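Local coordinates for protein carbonic anhydrase (Porphyridium purpureum, PDB 1DDZ) that probably catalyses the reversible hydration of carbon dioxide to hydrogencarbonate as a zinc-dependent beta-class carbonic anhydrase built from two homologous repeats, at residues A[80-94]-A[329-343]. Sequence-based numbering, arbitrary orientation.
Sequences PANQLLDLPAGEVFV and ADSRVPANQIINLPA. With ZN (zinc ion), chain D.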
loop_
_atom_site.group_PDB
_atom_site.type_symbol
_atom_site.label_atom_id
_atom_site.label_comp_id
_atom_site.label_asym_id
_atom_site.label_seq_id
_atom_site.Cartn_x
_atom_site.Cartn_y
_atom_site.Cartn_z
ATOM N N PRO A 80 -10.675 -5.932 23.977
ATOM C CA PRO A 80 -9.309 -5.409 23.917
ATOM C C PRO A 80 -8.288 -6.549 24.071
ATOM O O PRO A 80 -8.451 -7.456 24.903
ATOM C CB PRO A 80 -9.279 -4.420 25.099
ATOM C CG PRO A 80 -10.674 -3.879 25.083
ATOM C CD PRO A 80 -11.482 -5.159 24.947
ATOM N N ALA A 81 -7.233 -6.470 23.279
ATOM C CA ALA A 81 -6.184 -7.456 23.262
ATOM C C ALA A 81 -5.593 -7.748 24.627
ATOM O O ALA A 81 -5.430 -8.921 24.983
ATOM C CB ALA A 81 -5.103 -7.025 22.307
ATOM N N ASN A 82 -5.259 -6.707 25.390
ATOM C CA ASN A 82 -4.658 -6.893 26.714
ATOM C C ASN A 82 -5.594 -7.641 27.635
ATOM O O ASN A 82 -5.154 -8.451 28.429
ATOM C CB ASN A 82 -4.266 -5.556 27.351
ATOM C CG ASN A 82 -5.467 -4.730 27.774
ATOM O OD1 ASN A 82 -6.177 -4.191 26.932
ATOM N ND2 ASN A 82 -5.735 -4.674 29.081
ATOM N N GLN A 83 -6.888 -7.437 27.450
ATOM C CA GLN A 83 -7.912 -8.082 28.252
ATOM C C GLN A 83 -7.920 -9.593 27.992
ATOM O O GLN A 83 -7.820 -10.404 28.916
ATOM C CB GLN A 83 -9.259 -7.504 27.872
ATOM C CG GLN A 83 -10.277 -7.510 28.966
ATOM C CD GLN A 83 -10.955 -6.178 29.083
ATOM O OE1 GLN A 83 -10.304 -5.180 29.338
ATOM N NE2 GLN A 83 -12.259 -6.146 28.860
ATOM N N LEU A 84 -8.027 -9.972 26.728
ATOM C CA LEU A 84 -8.034 -11.377 26.362
ATOM C C LEU A 84 -6.776 -12.085 26.860
ATOM O O LEU A 84 -6.794 -13.276 27.145
ATOM C CB LEU A 84 -8.130 -11.527 24.840
ATOM C CG LEU A 84 -9.439 -11.162 24.128
ATOM C CD1 LEU A 84 -9.188 -10.971 22.637
ATOM C CD2 LEU A 84 -10.478 -12.223 24.361
ATOM N N LEU A 85 -5.659 -11.373 26.911
ATOM C CA LEU A 85 -4.420 -11.979 27.378
ATOM C C LEU A 85 -4.224 -11.832 28.890
ATOM O O LEU A 85 -3.211 -12.264 29.422
ATOM C CB LEU A 85 -3.214 -11.380 26.644
ATOM C CG LEU A 85 -3.047 -11.731 25.163
ATOM C CD1 LEU A 85 -1.828 -11.031 24.577
ATOM C CD2 LEU A 85 -2.902 -13.233 25.023
ATOM N N ASP A 86 -5.194 -11.239 29.574
ATOM C CA ASP A 86 -5.106 -11.005 31.019
ATOM C C ASP A 86 -3.846 -10.192 31.339
ATOM O O ASP A 86 -3.102 -10.519 32.268
ATOM C CB ASP A 86 -5.081 -12.331 31.784
ATOM C CG ASP A 86 -5.452 -12.173 33.245
ATOM O OD1 ASP A 86 -6.239 -11.253 33.568
ATOM O OD2 ASP A 86 -4.979 -12.981 34.072
ATOM N N LEU A 87 -3.600 -9.148 30.546
ATOM C CA LEU A 87 -2.431 -8.268 30.706
ATOM C C LEU A 87 -2.842 -6.813 30.879
ATOM O O LEU A 87 -3.914 -6.394 30.430
ATOM C CB LEU A 87 -1.506 -8.339 29.480
ATOM C CG LEU A 87 -0.583 -9.533 29.306
ATOM C CD1 LEU A 87 0.187 -9.381 27.991
ATOM C CD2 LEU A 87 0.369 -9.628 30.493
ATOM N N PRO A 88 -1.994 -6.021 31.555
ATOM C CA PRO A 88 -2.270 -4.596 31.768
ATOM C C PRO A 88 -2.312 -3.871 30.407
ATOM O O PRO A 88 -1.665 -4.294 29.442
ATOM C CB PRO A 88 -1.048 -4.143 32.582
ATOM C CG PRO A 88 -0.693 -5.385 33.366
ATOM C CD PRO A 88 -0.808 -6.455 32.324
ATOM N N ALA A 89 -3.103 -2.814 30.320
ATOM C CA ALA A 89 -3.194 -2.040 29.095
ATOM C C ALA A 89 -1.765 -1.590 28.765
ATOM O O ALA A 89 -0.918 -1.481 29.660
ATOM C CB ALA A 89 -4.093 -0.845 29.328
ATOM N N GLY A 90 -1.451 -1.434 27.487
ATOM C CA GLY A 90 -0.115 -1.017 27.130
ATOM C C GLY A 90 0.890 -2.143 27.145
ATOM O O GLY A 90 2.015 -2.001 26.666
ATOM N N GLU A 91 0.533 -3.277 27.719
ATOM C CA GLU A 91 1.485 -4.371 27.692
ATOM C C GLU A 91 1.403 -5.138 26.373
ATOM O O GLU A 91 2.200 -6.033 26.101
ATOM C CB GLU A 91 1.340 -5.279 28.897
ATOM C CG GLU A 91 2.655 -5.431 29.625
ATOM C CD GLU A 91 2.529 -5.182 31.106
ATOM O OE1 GLU A 91 2.628 -6.161 31.860
ATOM O OE2 GLU A 91 2.332 -4.019 31.515
ATOM N N VAL A 92 0.467 -4.735 25.525
ATOM C CA VAL A 92 0.308 -5.341 24.216
ATOM C C VAL A 92 0.309 -4.239 23.162
ATOM O O VAL A 92 -0.470 -3.315 23.252
ATOM C CB VAL A 92 -1.010 -6.105 24.104
ATOM C CG1 VAL A 92 -1.083 -6.824 22.749
ATOM C CG2 VAL A 92 -1.120 -7.117 25.235
ATOM N N PHE A 93 1.210 -4.343 22.186
ATOM C CA PHE A 93 1.319 -3.386 21.077
ATOM C C PHE A 93 0.268 -3.840 20.048
ATOM O O PHE A 93 0.372 -4.933 19.500
ATOM C CB PHE A 93 2.713 -3.486 20.486
ATOM C CG PHE A 93 3.118 -2.305 19.677
ATOM C CD1 PHE A 93 3.232 -1.052 20.266
ATOM C CD2 PHE A 93 3.426 -2.446 18.323
ATOM C CE1 PHE A 93 3.645 0.030 19.516
ATOM C CE2 PHE A 93 3.841 -1.359 17.574
ATOM C CZ PHE A 93 3.951 -0.126 18.169
ATOM N N VAL A 94 -0.710 -2.991 19.756
ATOM C CA VAL A 94 -1.819 -3.364 18.884
ATOM C C VAL A 94 -1.931 -2.721 17.512
ATOM O O VAL A 94 -1.755 -1.513 17.356
ATOM C CB VAL A 94 -3.173 -3.115 19.604
ATOM C CG1 VAL A 94 -4.319 -3.573 18.757
ATOM C CG2 VAL A 94 -3.217 -3.816 20.953
ATOM N N ALA A 329 -0.610 2.488 17.724
ATOM C CA ALA A 329 -0.335 1.116 18.125
ATOM C C ALA A 329 0.213 0.993 19.551
ATOM O O ALA A 329 0.189 -0.081 20.122
ATOM C CB ALA A 329 0.545 0.432 17.121
ATOM N N ASP A 330 0.742 2.088 20.094
ATOM C CA ASP A 330 1.253 2.115 21.464
ATOM C C ASP A 330 0.111 1.741 22.441
ATOM O O ASP A 330 0.314 0.999 23.416
ATOM C CB ASP A 330 1.851 3.466 21.817
ATOM C CG ASP A 330 3.156 3.733 21.063
ATOM O OD1 ASP A 330 3.972 2.788 20.925
ATOM O OD2 ASP A 330 3.360 4.848 20.582
ATOM N N SER A 331 -1.056 2.356 22.221
ATOM C CA SER A 331 -2.266 2.076 22.984
ATOM C C SER A 331 -2.202 1.771 24.478
ATOM O O SER A 331 -2.483 0.653 24.901
ATOM C CB SER A 331 -3.063 0.941 22.277
ATOM O OG SER A 331 -2.220 0.112 21.462
ATOM N N ARG A 332 -1.898 2.747 25.320
ATOM C CA ARG A 332 -1.881 2.390 26.727
ATOM C C ARG A 332 -3.285 2.363 27.353
ATOM O O ARG A 332 -3.441 2.077 28.540
ATOM C CB ARG A 332 -0.872 3.205 27.540
ATOM C CG ARG A 332 -0.509 2.514 28.860
ATOM C CD ARG A 332 0.857 2.913 29.357
ATOM N NE ARG A 332 1.950 2.230 28.644
ATOM C CZ ARG A 332 2.536 1.078 29.042
ATOM N NH1 ARG A 332 2.121 0.438 30.136
ATOM N NH2 ARG A 332 3.643 0.636 28.442
ATOM N N VAL A 333 -4.336 2.684 26.585
ATOM C CA VAL A 333 -5.721 2.582 27.084
ATOM C C VAL A 333 -6.669 2.190 25.951
ATOM O O VAL A 333 -6.575 2.742 24.856
ATOM C CB VAL A 333 -6.302 3.885 27.682
ATOM C CG1 VAL A 333 -7.583 3.577 28.407
ATOM C CG2 VAL A 333 -5.276 4.536 28.627
ATOM N N PRO A 334 -7.525 1.178 26.173
ATOM C CA PRO A 334 -8.458 0.774 25.113
ATOM C C PRO A 334 -9.392 1.939 24.782
ATOM O O PRO A 334 -9.846 2.657 25.679
ATOM C CB PRO A 334 -9.204 -0.398 25.731
ATOM C CG PRO A 334 -8.144 -1.059 26.547
ATOM C CD PRO A 334 -7.502 0.143 27.240
ATOM N N ALA A 335 -9.685 2.114 23.495
ATOM C CA ALA A 335 -10.542 3.203 23.037
ATOM C C ALA A 335 -11.863 3.273 23.775
ATOM O O ALA A 335 -12.245 4.332 24.290
ATOM C CB ALA A 335 -10.775 3.094 21.534
ATOM N N ASN A 336 -12.553 2.141 23.843
ATOM C CA ASN A 336 -13.842 2.077 24.514
ATOM C C ASN A 336 -13.708 2.509 25.972
ATOM O O ASN A 336 -14.572 3.208 26.482
ATOM C CB ASN A 336 -14.440 0.665 24.424
ATOM C CG ASN A 336 -13.758 -0.322 25.351
ATOM O OD1 ASN A 336 -12.686 -0.811 25.057
ATOM N ND2 ASN A 336 -14.362 -0.584 26.497
ATOM N N GLN A 337 -12.592 2.156 26.609
ATOM C CA GLN A 337 -12.365 2.500 28.010
ATOM C C GLN A 337 -12.193 3.992 28.260
ATOM O O GLN A 337 -12.879 4.579 29.092
ATOM C CB GLN A 337 -11.131 1.768 28.545
ATOM C CG GLN A 337 -11.412 0.402 29.137
ATOM C CD GLN A 337 -10.142 -0.361 29.474
ATOM O OE1 GLN A 337 -9.935 -1.467 28.992
ATOM N NE2 GLN A 337 -9.273 0.242 30.278
ATOM N N ILE A 338 -11.306 4.609 27.488
ATOM C CA ILE A 338 -11.015 6.016 27.663
ATOM C C ILE A 338 -12.238 6.914 27.528
ATOM O O ILE A 338 -12.324 7.936 28.201
ATOM C CB ILE A 338 -9.805 6.459 26.799
ATOM C CG1 ILE A 338 -9.225 7.756 27.356
ATOM C CG2 ILE A 338 -10.193 6.580 25.331
ATOM C CD1 ILE A 338 -7.742 7.892 27.167
ATOM N N ILE A 339 -13.215 6.498 26.727
ATOM C CA ILE A 339 -14.427 7.280 26.572
ATOM C C ILE A 339 -15.616 6.653 27.264
ATOM O O ILE A 339 -16.763 6.947 26.938
ATOM C CB ILE A 339 -14.761 7.617 25.110
ATOM C CG1 ILE A 339 -14.872 6.347 24.259
ATOM C CG2 ILE A 339 -13.738 8.605 24.574
ATOM C CD1 ILE A 339 -15.186 6.622 22.775
ATOM N N ASN A 340 -15.331 5.768 28.210
ATOM C CA ASN A 340 -16.369 5.148 29.028
ATOM C C ASN A 340 -17.490 4.412 28.280
ATOM O O ASN A 340 -18.673 4.595 28.596
ATOM C CB ASN A 340 -16.987 6.241 29.904
ATOM C CG ASN A 340 -17.347 5.755 31.290
ATOM O OD1 ASN A 340 -16.607 4.985 31.906
ATOM N ND2 ASN A 340 -18.460 6.259 31.819
ATOM N N LEU A 341 -17.125 3.553 27.331
ATOM C CA LEU A 341 -18.100 2.796 26.544
ATOM C C LEU A 341 -17.783 1.323 26.606
ATOM O O LEU A 341 -16.629 0.926 26.674
ATOM C CB LEU A 341 -18.078 3.192 25.064
ATOM C CG LEU A 341 -18.557 4.556 24.585
ATOM C CD1 LEU A 341 -18.569 4.552 23.065
ATOM C CD2 LEU A 341 -19.941 4.859 25.124
ATOM N N PRO A 342 -18.812 0.488 26.468
ATOM C CA PRO A 342 -18.720 -0.970 26.492
ATOM C C PRO A 342 -17.817 -1.494 25.395
ATOM O O PRO A 342 -17.761 -0.939 24.287
ATOM C CB PRO A 342 -20.159 -1.393 26.244
ATOM C CG PRO A 342 -20.929 -0.298 26.899
ATOM C CD PRO A 342 -20.216 0.916 26.405
ATOM N N ALA A 343 -17.102 -2.563 25.714
ATOM C CA ALA A 343 -16.201 -3.193 24.760
ATOM C C ALA A 343 -16.984 -3.526 23.491
ATOM O O ALA A 343 -17.954 -4.279 23.548
ATOM C CB ALA A 343 -15.616 -4.464 25.370
HETATM ZN ZN ZN D . 2.268 6.182 19.999
HETATM O O HOH W 1 -7.981 -3.391 30.414
HETATM O O HOH W 2 -13.120 -2.947 28.351
HETATM O O HOH W 3 2.237 -0.662 24.073
#
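Val94, on strand 92-97 of the first carbonic anhydrase repeat, bonds through its backbone N-H to Ala329 O (N to O 3.1 Å), just beyond strand 323-328 of the second. The bond uses a lone pair in the carbonyl plane, while Ser331 OG reaches the same oxygen from above that plane. Farther along, Gly90 and Arg332 bring their CA atoms to 3.9 Å, and water 3 donates to both Gly90 O and Asp330 O. Pro80 and Pro334, equivalent N-cap residues of the short helices 81-84 and 335-338, cross at about a right angle, CB to CG 3.8 Å. Within the first turn of the two helices, water 1 accepts from Asn82 ND2 and donates to Gln337 OE1.

The Phe93 ring takes Ala329 CB over one face in a CH-pi contact, 3.9 Å from its centroid. With CG anti to the backbone N (chi1 -161°), the ring lies alongside Asp330, whose OD1 meets CE1 in the ring plane at 3.1 Å. A bend at chi3 (-78°) brings the Arg332 guanidinium round so that Gly90 CA lies over the centre of one face, 3.9 Å from the guanidinium plane. An alanine in place of Arg332 would remove this flat cover and probably leave a gap over the Gly90 turn.

Asp330 OD2 binds zinc at 1.8 Å, completing a site with Cys328, His384 and Cys387. One carboxylate oxygen thus serves the metal while the other rests against an aromatic edge from the first repeat, so the repeat interface directly borders the second zinc site.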